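Local coordinates for protein alpha-2,3-sialyltransferase (Campylobacter jejuni, PDB 2P2V) that probably transfers sialic acid from a CMP-activated donor onto acceptor sugars in alpha-2,3 linkage, as a membrane-associated glycosyltransferase of which this is the sialyltransferase domain, at residues I22-N27 with D44-N49; K61-V66 with Y89-I94. All blocks are in the same frame, centred on the assembly; numbering follows the deposited sequence.

In the fold
Contact 1 (I22-N27 with D44-N49) and contact 2 (K61-V66 with Y89-I94) take up four adjacent strands of one parallel seven-stranded sheet, in the spatial order 90-96, 62-68, 44-48, 21-25. Along the chain they come in series, contact 1 closing before contact 2 opens. Their centres lie about 10 Å apart, and strands 44-48 and 62-68 join them directly: V45 O is 2.9 Å from K64 N, a probable hydrogen bond. Contact 1 sits near the centre of the chain, and the C-terminal ends of its strands meet the bound sugar nucleotide. Contact 2 continues the sheet toward its 121-122 edge, with the V66 side chain about 11 Å from the ligand.

Contact 1 of 2, residues I22-N27 with D44-N49; sequences IIIAGN and DVFRCN. With CSF (cytidine-5'-monophosphate-3-fluoro-N-acetyl-neuraminic acid), chain O.
N27 reaches across to the second strand with its side-chain amide: ND2 donates to C48 O at 3.0 Å, almost straight (178°), with C48 O in the N27 amide plane but ND2 above the C48 carbonyl plane. A water beside this bond donates to A25 O and N27 OD1 and accepts from C48 N and R47 NE, the last at 2.8 Å, so four polar atoms are satisfied where the strands part. R47 can meet this water because its chain is bent at chi2 and chi3, which brings NE to 3.6 Å from A25 CB; its NH2 forms a salt bridge with E54.

Further back, parallel strands 22-25 and 44-48 are joined by the backbone bonds I23 N to D44 O, F46 N to I23 O and A25 N to F46 O. With CG1 of I22 anti to the backbone N (chi1 -175°), CD1 lies over one face of the F46 ring, 3.8 Å from its centroid, in a CH-pi contact.

Beyond the strand ends, N27 N donates to the ribose O4' of CSF at 3.1 Å. N49 ND2 lies 3.0 Å from both the phosphate oxygen O3A and the carboxylate oxygen OAA and bonds to each. The N27 amide and the water thus tie together two strand ends that grip the donor analogue at its ribose, phosphate and sialic acid carboxylate.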
ATOM      1  N   ILE A  22     -14.439  13.502  30.506  1.00 27.73           N
ATOM      2  CA  ILE A  22     -13.059  13.828  30.127  1.00 27.48           C
ATOM      3  C   ILE A  22     -12.803  15.276  30.485  1.00 26.23           C
ATOM      4  O   ILE A  22     -13.645  16.132  30.243  1.00 28.54           O
ATOM      5  CB  ILE A  22     -12.827  13.469  28.607  1.00 26.01           C
ATOM      6  CG1 ILE A  22     -11.339  13.686  28.201  1.00 24.33           C
ATOM      7  CG2 ILE A  22     -13.720  14.272  27.681  1.00 27.35           C
ATOM      8  CD1 ILE A  22     -10.394  12.726  28.859  1.00 21.25           C
ATOM      9  N   ILE A  23     -11.642  15.558  31.077  1.00 26.62           N
ATOM     10  CA  ILE A  23     -11.205  16.910  31.308  1.00 26.58           C
ATOM     11  C   ILE A  23     -10.145  17.129  30.245  1.00 28.32           C
ATOM     12  O   ILE A  23      -9.254  16.280  30.095  1.00 28.36           O
ATOM     13  CB  ILE A  23     -10.540  17.077  32.694  1.00 26.66           C
ATOM     14  CG1 ILE A  23     -11.393  16.430  33.809  1.00 31.90           C
ATOM     15  CG2 ILE A  23     -10.182  18.532  32.960  1.00 27.61           C
ATOM     16  CD1 ILE A  23     -12.880  16.832  33.780  1.00 30.72           C
ATOM     17  N   ILE A  24     -10.266  18.260  29.556  1.00 28.17           N
ATOM     18  CA  ILE A  24      -9.440  18.638  28.446  1.00 28.66           C
ATOM     19  C   ILE A  24      -8.846  19.987  28.781  1.00 29.65           C
ATOM     20  O   ILE A  24      -9.569  20.983  28.930  1.00 31.38           O
ATOM     21  CB  ILE A  24     -10.246  18.650  27.126  1.00 28.82           C
ATOM     22  CG1 ILE A  24     -10.762  17.228  26.806  1.00 28.42           C
ATOM     23  CG2 ILE A  24      -9.371  19.249  25.998  1.00 28.18           C
ATOM     24  CD1 ILE A  24     -11.599  17.103  25.536  1.00 25.61           C
ATOM     25  N   ALA A  25      -7.521  20.022  28.942  1.00 29.79           N
ATOM     26  CA  ALA A  25      -6.855  21.242  29.355  1.00 29.59           C
ATOM     27  C   ALA A  25      -5.954  21.837  28.303  1.00 30.84           C
ATOM     28  O   ALA A  25      -5.056  21.154  27.763  1.00 30.08           O
ATOM     29  CB  ALA A  25      -6.114  21.019  30.627  1.00 32.03           C
ATOM     30  N   GLY A  26      -6.209  23.103  27.992  1.00 31.36           N
ATOM     31  CA  GLY A  26      -5.254  23.927  27.247  1.00 30.48           C
ATOM     32  C   GLY A  26      -4.199  24.394  28.230  1.00 31.84           C
ATOM     33  O   GLY A  26      -4.181  24.006  29.410  1.00 29.99           O
ATOM     34  N   ASN A  27      -3.306  25.251  27.749  1.00 31.09           N
ATOM     35  CA  ASN A  27      -2.255  25.748  28.606  1.00 33.79           C
ATOM     36  C   ASN A  27      -2.357  27.262  28.824  1.00 34.43           C
ATOM     37  O   ASN A  27      -1.360  27.895  29.107  1.00 35.93           O
ATOM     38  CB  ASN A  27      -0.875  25.360  28.038  1.00 32.86           C
ATOM     39  CG  ASN A  27      -0.701  23.849  27.918  1.00 33.48           C
ATOM     40  OD1 ASN A  27      -0.984  23.088  28.854  1.00 34.18           O
ATOM     41  ND2 ASN A  27      -0.265  23.413  26.752  1.00 33.06           N
ATOM     42  N   ASP A  44     -11.099  11.128  33.126  1.00 28.25           N
ATOM     43  CA  ASP A  44      -9.726  10.991  32.530  1.00 27.39           C
ATOM     44  C   ASP A  44      -9.309  12.401  32.168  1.00 24.83           C
ATOM     45  O   ASP A  44     -10.135  13.308  32.077  1.00 25.86           O
ATOM     46  CB  ASP A  44      -9.776  10.102  31.261  1.00 25.80           C
ATOM     47  CG  ASP A  44      -9.989   8.616  31.583  1.00 30.35           C
ATOM     48  OD1 ASP A  44      -9.609   8.204  32.674  1.00 31.42           O
ATOM     49  OD2 ASP A  44     -10.559   7.841  30.770  1.00 29.99           O
ATOM     50  N   VAL A  45      -8.012  12.623  31.902  1.00 24.46           N
ATOM     51  CA  VAL A  45      -7.539  13.956  31.632  1.00 23.30           C
ATOM     52  C   VAL A  45      -6.749  13.901  30.279  1.00 22.60           C
ATOM     53  O   VAL A  45      -5.975  12.959  30.092  1.00 23.27           O
ATOM     54  CB  VAL A  45      -6.520  14.365  32.684  1.00 23.96           C
ATOM     55  CG1 VAL A  45      -6.011  15.698  32.367  1.00 23.19           C
ATOM     56  CG2 VAL A  45      -7.154  14.375  34.133  1.00 24.94           C
ATOM     57  N   PHE A  46      -6.923  14.907  29.422  1.00 23.37           N
ATOM     58  CA  PHE A  46      -6.094  15.055  28.197  1.00 23.07           C
ATOM     59  C   PHE A  46      -5.294  16.336  28.361  1.00 23.34           C
ATOM     60  O   PHE A  46      -5.823  17.373  28.824  1.00 24.24           O
ATOM     61  CB  PHE A  46      -6.956  15.183  26.946  1.00 21.54           C
ATOM     62  CG  PHE A  46      -7.545  13.884  26.401  1.00 20.93           C
ATOM     63  CD1 PHE A  46      -7.304  12.649  26.968  1.00 22.98           C
ATOM     64  CD2 PHE A  46      -8.373  13.962  25.276  1.00 23.58           C
ATOM     65  CE1 PHE A  46      -7.894  11.484  26.408  1.00 21.26           C
ATOM     66  CE2 PHE A  46      -8.954  12.837  24.712  1.00 24.19           C
ATOM     67  CZ  PHE A  46      -8.705  11.588  25.270  1.00 20.45           C
ATOM     68  N   ARG A  47      -4.001  16.287  28.017  1.00 22.31           N
ATOM     69  CA  ARG A  47      -3.187  17.494  28.055  1.00 22.40           C
ATOM     70  C   ARG A  47      -2.463  17.607  26.708  1.00 22.87           C
ATOM     71  O   ARG A  47      -2.352  16.628  25.960  1.00 20.80           O
ATOM     72  CB  ARG A  47      -2.113  17.396  29.152  1.00 23.08           C
ATOM     73  CG  ARG A  47      -2.603  17.125  30.634  1.00 24.60           C
ATOM     74  CD  ARG A  47      -3.480  18.269  31.109  1.00 23.27           C
ATOM     75  NE  ARG A  47      -2.857  19.597  31.156  1.00 30.10           N
ATOM     76  CZ  ARG A  47      -2.130  20.054  32.176  1.00 29.83           C
ATOM     77  NH1 ARG A  47      -1.888  19.295  33.216  1.00 31.08           N
ATOM     78  NH2 ARG A  47      -1.661  21.295  32.161  1.00 30.38           N
ATOM     79  N   CYS A  48      -1.937  18.799  26.397  1.00 23.25           N
ATOM     80  CA  CYS A  48      -1.317  18.936  25.106  1.00 23.44           C
ATOM     81  C   CYS A  48      -0.036  19.741  25.241  1.00 24.42           C
ATOM     82  O   CYS A  48       0.150  20.459  26.246  1.00 24.89           O
ATOM     83  CB  CYS A  48      -2.238  19.656  24.114  1.00 24.71           C
ATOM     84  SG  CYS A  48      -2.728  21.348  24.505  1.00 27.95           S
ATOM     85  N   ASN A  49       0.808  19.609  24.227  1.00 23.57           N
ATOM     86  CA  ASN A  49       1.908  20.551  24.027  1.00 23.66           C
ATOM     87  C   ASN A  49       2.746  20.744  25.297  1.00 24.55           C
ATOM     88  O   ASN A  49       3.180  19.746  25.868  1.00 23.32           O
ATOM     89  CB  ASN A  49       1.373  21.835  23.409  1.00 24.15           C
ATOM     90  CG  ASN A  49       0.663  21.588  22.059  1.00 25.64           C
ATOM     91  OD1 ASN A  49       0.855  20.556  21.422  1.00 25.82           O
ATOM     92  ND2 ASN A  49      -0.125  22.548  21.619  1.00 32.09           N
TER
HETATM   93  C5A CSF O1001       1.065  27.405  18.656  1.00 42.56           C
HETATM   94  C4A CSF O1001      -0.317  27.963  18.979  1.00 42.98           C
HETATM   95  C2A CSF O1001      -1.066  25.663  19.825  1.00 44.01           C
HETATM   96  O6A CSF O1001       0.302  25.260  19.601  1.00 41.85           O
HETATM   97  C6A CSF O1001       1.356  26.258  19.640  1.00 41.08           C
HETATM   98  C3A CSF O1001      -1.391  26.866  18.940  1.00 44.45           C
HETATM   99  O4A CSF O1001      -0.666  28.927  17.995  1.00 46.44           O
HETATM  100  N5A CSF O1001       2.024  28.510  18.872  1.00 37.91           N
HETATM  101  C7A CSF O1001       2.661  25.541  19.317  1.00 39.19           C
HETATM  102  C8A CSF O1001       2.900  24.389  20.287  1.00 36.63           C
HETATM  103  C9A CSF O1001       4.162  23.581  19.919  1.00 35.05           C
HETATM  104  O9A CSF O1001       4.451  22.562  20.905  1.00 33.99           O
HETATM  105  O8A CSF O1001       2.950  24.929  21.646  1.00 34.65           O
HETATM  106  O7A CSF O1001       2.619  25.106  17.946  1.00 40.73           O
HETATM  107  C1A CSF O1001      -2.008  24.559  19.364  1.00 42.82           C
HETATM  108  OBA CSF O1001      -3.228  24.868  19.257  1.00 40.93           O
HETATM  109  OAA CSF O1001      -1.531  23.416  19.123  1.00 38.46           O
HETATM  110  O1A CSF O1001      -1.443  25.907  21.201  1.00 45.22           O
HETATM  111  O2A CSF O1001      -0.363  27.684  22.541  1.00 48.26           O
HETATM  112  N1  CSF O1001      -4.775  28.106  24.852  1.00 48.16           N
HETATM  113  C2  CSF O1001      -5.729  29.169  24.844  1.00 49.93           C
HETATM  114  N3  CSF O1001      -5.369  30.429  25.231  1.00 47.70           N
HETATM  115  C4  CSF O1001      -4.104  30.667  25.647  1.00 48.16           C
HETATM  116  C5  CSF O1001      -3.155  29.637  25.665  1.00 46.18           C
HETATM  117  C6  CSF O1001      -3.515  28.354  25.264  1.00 47.52           C
HETATM  118  C3' CSF O1001      -4.294  25.700  22.519  1.00 48.51           C
HETATM  119  C2' CSF O1001      -5.460  26.563  22.961  1.00 50.02           C
HETATM  120  C1' CSF O1001      -5.184  26.742  24.454  1.00 49.03           C
HETATM  121  O4' CSF O1001      -4.202  25.767  24.871  1.00 48.84           O
HETATM  122  C4' CSF O1001      -3.832  24.949  23.762  1.00 47.07           C
HETATM  123  PA  CSF O1001      -0.536  26.185  22.523  1.00 46.42           P
HETATM  124  O5' CSF O1001      -1.553  25.835  23.743  1.00 44.90           O
HETATM  125  C5' CSF O1001      -2.335  24.642  23.776  1.00 46.35           C
HETATM  126  O3' CSF O1001      -4.713  24.749  21.547  1.00 50.07           O
HETATM  127  O2' CSF O1001      -6.712  25.855  22.753  1.00 49.10           O
HETATM  128  N4  CSF O1001      -3.726  31.919  26.047  1.00 48.11           N
HETATM  129  O2  CSF O1001      -6.902  28.937  24.438  1.00 48.09           O
HETATM  130  O3A CSF O1001       0.618  25.238  22.681  1.00 44.27           O
HETATM  131  C10 CSF O1001       3.110  28.551  18.080  1.00 42.21           C
HETATM  132  O10 CSF O1001       3.352  27.706  17.205  1.00 38.70           O
HETATM  133  C11 CSF O1001       4.052  29.705  18.341  1.00 40.70           C
HETATM  134  F3A CSF O1001      -1.532  26.392  17.655  1.00 45.65           F
HETATM  135  O   HOH W   1      -2.630  20.726  28.570  1.00 31.38           O

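Contact 2 of 2, residues K61-V66 with Y89-I94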
ATOM      1  N   LYS A  61      -1.362  13.882  38.359  1.00 32.58           N
ATOM      2  CA  LYS A  61      -0.186  13.269  37.735  1.00 33.69           C
ATOM      3  C   LYS A  61      -0.559  12.271  36.649  1.00 32.18           C
ATOM      4  O   LYS A  61       0.311  11.869  35.854  1.00 32.20           O
ATOM      5  CB  LYS A  61       0.652  12.553  38.805  1.00 34.15           C
ATOM      6  CG  LYS A  61       1.346  13.462  39.834  1.00 38.13           C
ATOM      7  CD  LYS A  61       2.236  12.620  40.773  1.00 36.29           C
ATOM      8  CE  LYS A  61       3.509  12.122  40.039  1.00 43.47           C
ATOM      9  NZ  LYS A  61       4.362  11.084  40.746  1.00 42.85           N
ATOM     10  N   LYS A  62      -1.831  11.823  36.648  1.00 31.55           N
ATOM     11  CA  LYS A  62      -2.312  10.792  35.728  1.00 30.68           C
ATOM     12  C   LYS A  62      -2.966  11.402  34.487  1.00 29.87           C
ATOM     13  O   LYS A  62      -4.044  12.003  34.569  1.00 28.63           O
ATOM     14  CB  LYS A  62      -3.247   9.798  36.424  1.00 32.38           C
ATOM     15  CG  LYS A  62      -2.661   9.346  37.773  1.00 34.04           C
ATOM     16  CD  LYS A  62      -3.276   8.063  38.271  1.00 43.13           C
ATOM     17  CE  LYS A  62      -2.469   7.545  39.449  1.00 45.17           C
ATOM     18  NZ  LYS A  62      -3.117   6.368  40.154  1.00 49.61           N
ATOM     19  N   ILE A  63      -2.238  11.336  33.357  1.00 27.78           N
ATOM     20  CA  ILE A  63      -2.750  11.784  32.070  1.00 25.86           C
ATOM     21  C   ILE A  63      -3.196  10.594  31.194  1.00 26.35           C
ATOM     22  O   ILE A  63      -2.420   9.634  30.956  1.00 27.06           O
ATOM     23  CB  ILE A  63      -1.710  12.722  31.323  1.00 25.41           C
ATOM     24  CG1 ILE A  63      -1.341  13.927  32.184  1.00 24.28           C
ATOM     25  CG2 ILE A  63      -2.363  13.203  30.048  1.00 25.78           C
ATOM     26  CD1 ILE A  63      -0.024  14.650  31.751  1.00 26.92           C
ATOM     27  N   LYS A  64      -4.453  10.594  30.751  1.00 25.21           N
ATOM     28  CA  LYS A  64      -4.920   9.559  29.889  1.00 24.72           C
ATOM     29  C   LYS A  64      -4.293   9.672  28.486  1.00 23.93           C
ATOM     30  O   LYS A  64      -3.887   8.667  27.917  1.00 24.30           O
ATOM     31  CB  LYS A  64      -6.472   9.556  29.772  1.00 24.61           C
ATOM     32  CG  LYS A  64      -7.040   8.385  28.975  1.00 23.69           C
ATOM     33  CD  LYS A  64      -6.927   7.000  29.689  1.00 28.46           C
ATOM     34  CE  LYS A  64      -7.834   5.962  29.033  1.00 28.27           C
ATOM     35  NZ  LYS A  64      -7.780   4.669  29.778  1.00 31.45           N
ATOM     36  N   ALA A  65      -4.206  10.866  27.928  1.00 23.04           N
ATOM     37  CA  ALA A  65      -3.487  10.960  26.641  1.00 21.97           C
ATOM     38  C   ALA A  65      -2.852  12.323  26.609  1.00 21.86           C
ATOM     39  O   ALA A  65      -3.441  13.293  27.055  1.00 22.38           O
ATOM     40  CB  ALA A  65      -4.380  10.843  25.478  1.00 21.81           C
ATOM     41  N   VAL A  66      -1.690  12.404  25.963  1.00 22.13           N
ATOM     42  CA  VAL A  66      -1.131  13.697  25.666  1.00 21.50           C
ATOM     43  C   VAL A  66      -1.121  13.885  24.181  1.00 19.89           C
ATOM     44  O   VAL A  66      -1.092  12.900  23.428  1.00 20.13           O
ATOM     45  CB  VAL A  66       0.378  13.845  26.156  1.00 22.51           C
ATOM     46  CG1 VAL A  66       0.479  13.857  27.721  1.00 23.54           C
ATOM     47  CG2 VAL A  66       1.264  12.749  25.558  1.00 21.36           C
ATOM     48  N   TYR A  89       4.983  12.198  35.524  1.00 30.84           N
ATOM     49  CA  TYR A  89       3.600  11.898  35.174  1.00 29.99           C
ATOM     50  C   TYR A  89       3.478  10.469  34.757  1.00 31.10           C
ATOM     51  O   TYR A  89       4.466   9.824  34.374  1.00 30.51           O
ATOM     52  CB  TYR A  89       3.125  12.769  34.016  1.00 28.05           C
ATOM     53  CG  TYR A  89       3.107  14.269  34.237  1.00 26.99           C
ATOM     54  CD1 TYR A  89       1.930  14.924  34.566  1.00 24.97           C
ATOM     55  CD2 TYR A  89       4.250  15.050  34.018  1.00 24.50           C
ATOM     56  CE1 TYR A  89       1.878  16.305  34.727  1.00 23.97           C
ATOM     57  CE2 TYR A  89       4.225  16.392  34.189  1.00 26.76           C
ATOM     58  CZ  TYR A  89       3.029  17.043  34.505  1.00 25.45           C
ATOM     59  OH  TYR A  89       3.025  18.427  34.629  1.00 27.33           O
ATOM     60  N   GLU A  90       2.234   9.998  34.786  1.00 29.77           N
ATOM     61  CA  GLU A  90       1.857   8.744  34.211  1.00 30.48           C
ATOM     62  C   GLU A  90       1.074   9.138  32.959  1.00 29.22           C
ATOM     63  O   GLU A  90       0.097   9.914  33.030  1.00 28.97           O
ATOM     64  CB  GLU A  90       0.932   8.035  35.186  1.00 31.31           C
ATOM     65  CG  GLU A  90       0.524   6.662  34.769  1.00 36.90           C
ATOM     66  CD  GLU A  90      -0.464   6.113  35.755  1.00 43.77           C
ATOM     67  OE1 GLU A  90      -0.046   5.902  36.929  1.00 46.85           O
ATOM     68  OE2 GLU A  90      -1.654   5.963  35.362  1.00 45.80           O
ATOM     69  N   ILE A  91       1.510   8.620  31.817  1.00 27.78           N
ATOM     70  CA  ILE A  91       0.924   8.996  30.514  1.00 26.12           C
ATOM     71  C   ILE A  91       0.555   7.710  29.836  1.00 27.13           C
ATOM     72  O   ILE A  91       1.452   6.866  29.534  1.00 26.76           O
ATOM     73  CB  ILE A  91       1.930   9.780  29.679  1.00 26.72           C
ATOM     74  CG1 ILE A  91       2.263  11.091  30.391  1.00 28.29           C
ATOM     75  CG2 ILE A  91       1.348  10.042  28.246  1.00 23.75           C
ATOM     76  CD1 ILE A  91       3.435  11.898  29.794  1.00 26.08           C
ATOM     77  N   LYS A  92      -0.752   7.498  29.625  1.00 24.46           N
ATOM     78  CA  LYS A  92      -1.210   6.263  29.037  1.00 25.04           C
ATOM     79  C   LYS A  92      -1.174   6.171  27.522  1.00 24.28           C
ATOM     80  O   LYS A  92      -1.119   5.069  26.983  1.00 24.96           O
ATOM     81  CB  LYS A  92      -2.587   5.844  29.570  1.00 26.55           C
ATOM     82  CG  LYS A  92      -2.517   5.496  31.068  1.00 30.96           C
ATOM     83  CD  LYS A  92      -3.925   5.507  31.671  1.00 37.76           C
ATOM     84  CE  LYS A  92      -3.945   4.777  33.004  1.00 43.88           C
ATOM     85  NZ  LYS A  92      -3.606   3.345  32.773  1.00 49.31           N
ATOM     86  N   ASN A  93      -1.189   7.312  26.842  1.00 23.42           N
ATOM     87  CA  ASN A  93      -1.257   7.291  25.388  1.00 22.78           C
ATOM     88  C   ASN A  93      -0.581   8.540  24.887  1.00 22.07           C
ATOM     89  O   ASN A  93      -0.690   9.569  25.488  1.00 21.99           O
ATOM     90  CB  ASN A  93      -2.708   7.420  24.878  1.00 21.67           C
ATOM     91  CG  ASN A  93      -3.547   6.173  25.156  1.00 25.54           C
ATOM     92  OD1 ASN A  93      -3.576   5.286  24.340  1.00 24.81           O
ATOM     93  ND2 ASN A  93      -4.265   6.139  26.297  1.00 25.29           N
ATOM     94  N   ILE A  94      -0.001   8.466  23.704  1.00 22.12           N
ATOM     95  CA  ILE A  94       0.650   9.668  23.151  1.00 20.27           C
ATOM     96  C   ILE A  94       0.180   9.860  21.723  1.00 19.58           C
ATOM     97  O   ILE A  94       0.405   8.982  20.895  1.00 19.44           O
ATOM     98  CB  ILE A  94       2.218   9.541  23.115  1.00 21.12           C
ATOM     99  CG1 ILE A  94       2.781   9.389  24.520  1.00 21.28           C
ATOM    100  CG2 ILE A  94       2.769  10.815  22.441  1.00 21.74           C
ATOM    101  CD1 ILE A  94       4.329   9.057  24.570  1.00 20.76           C
TER
HETATM  102  O   HOH W   2      -2.316   7.865  33.556  1.00 37.86           O
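I63 and Y89 meet at an oblique angle, with CD1 of I63 3.4 Å from CD1 of the tyrosine ring. K61 O lies at the edge of that ring, near its plane, and accepts from E90 N. The far end of the tyrosine is held elsewhere, its OH bonded to E54. On the same side of the sheet as I63, V66 crosses I91 at about a right angle, its CG2 3.8 Å from I91 CG2. CG2 of V66 also touches I94 CG1 at 3.8 Å.

These pairs line the inner side of a beta-alpha-beta crossover: strand 62-68 leads through helix 73-85 into parallel strand 90-96, and the helix packs on I91 and I94. Both strands are interrupted, at K64 and at K92-N93. There the N93 amide spans the break, ND2 donating to K64 O at 3.0 Å with an N-H...O angle of 167° and with K64 O in the plane of the N93 side-chain amide; ND2 also bonds to E10. Past it, V66 N pairs with N93 O.

K64 and K92 run their CD atoms to 3.9 Å of each other, while their NZ atoms stay 5.3 Å apart; K64 NZ makes a salt bridge to E10, which probably offsets the like charges.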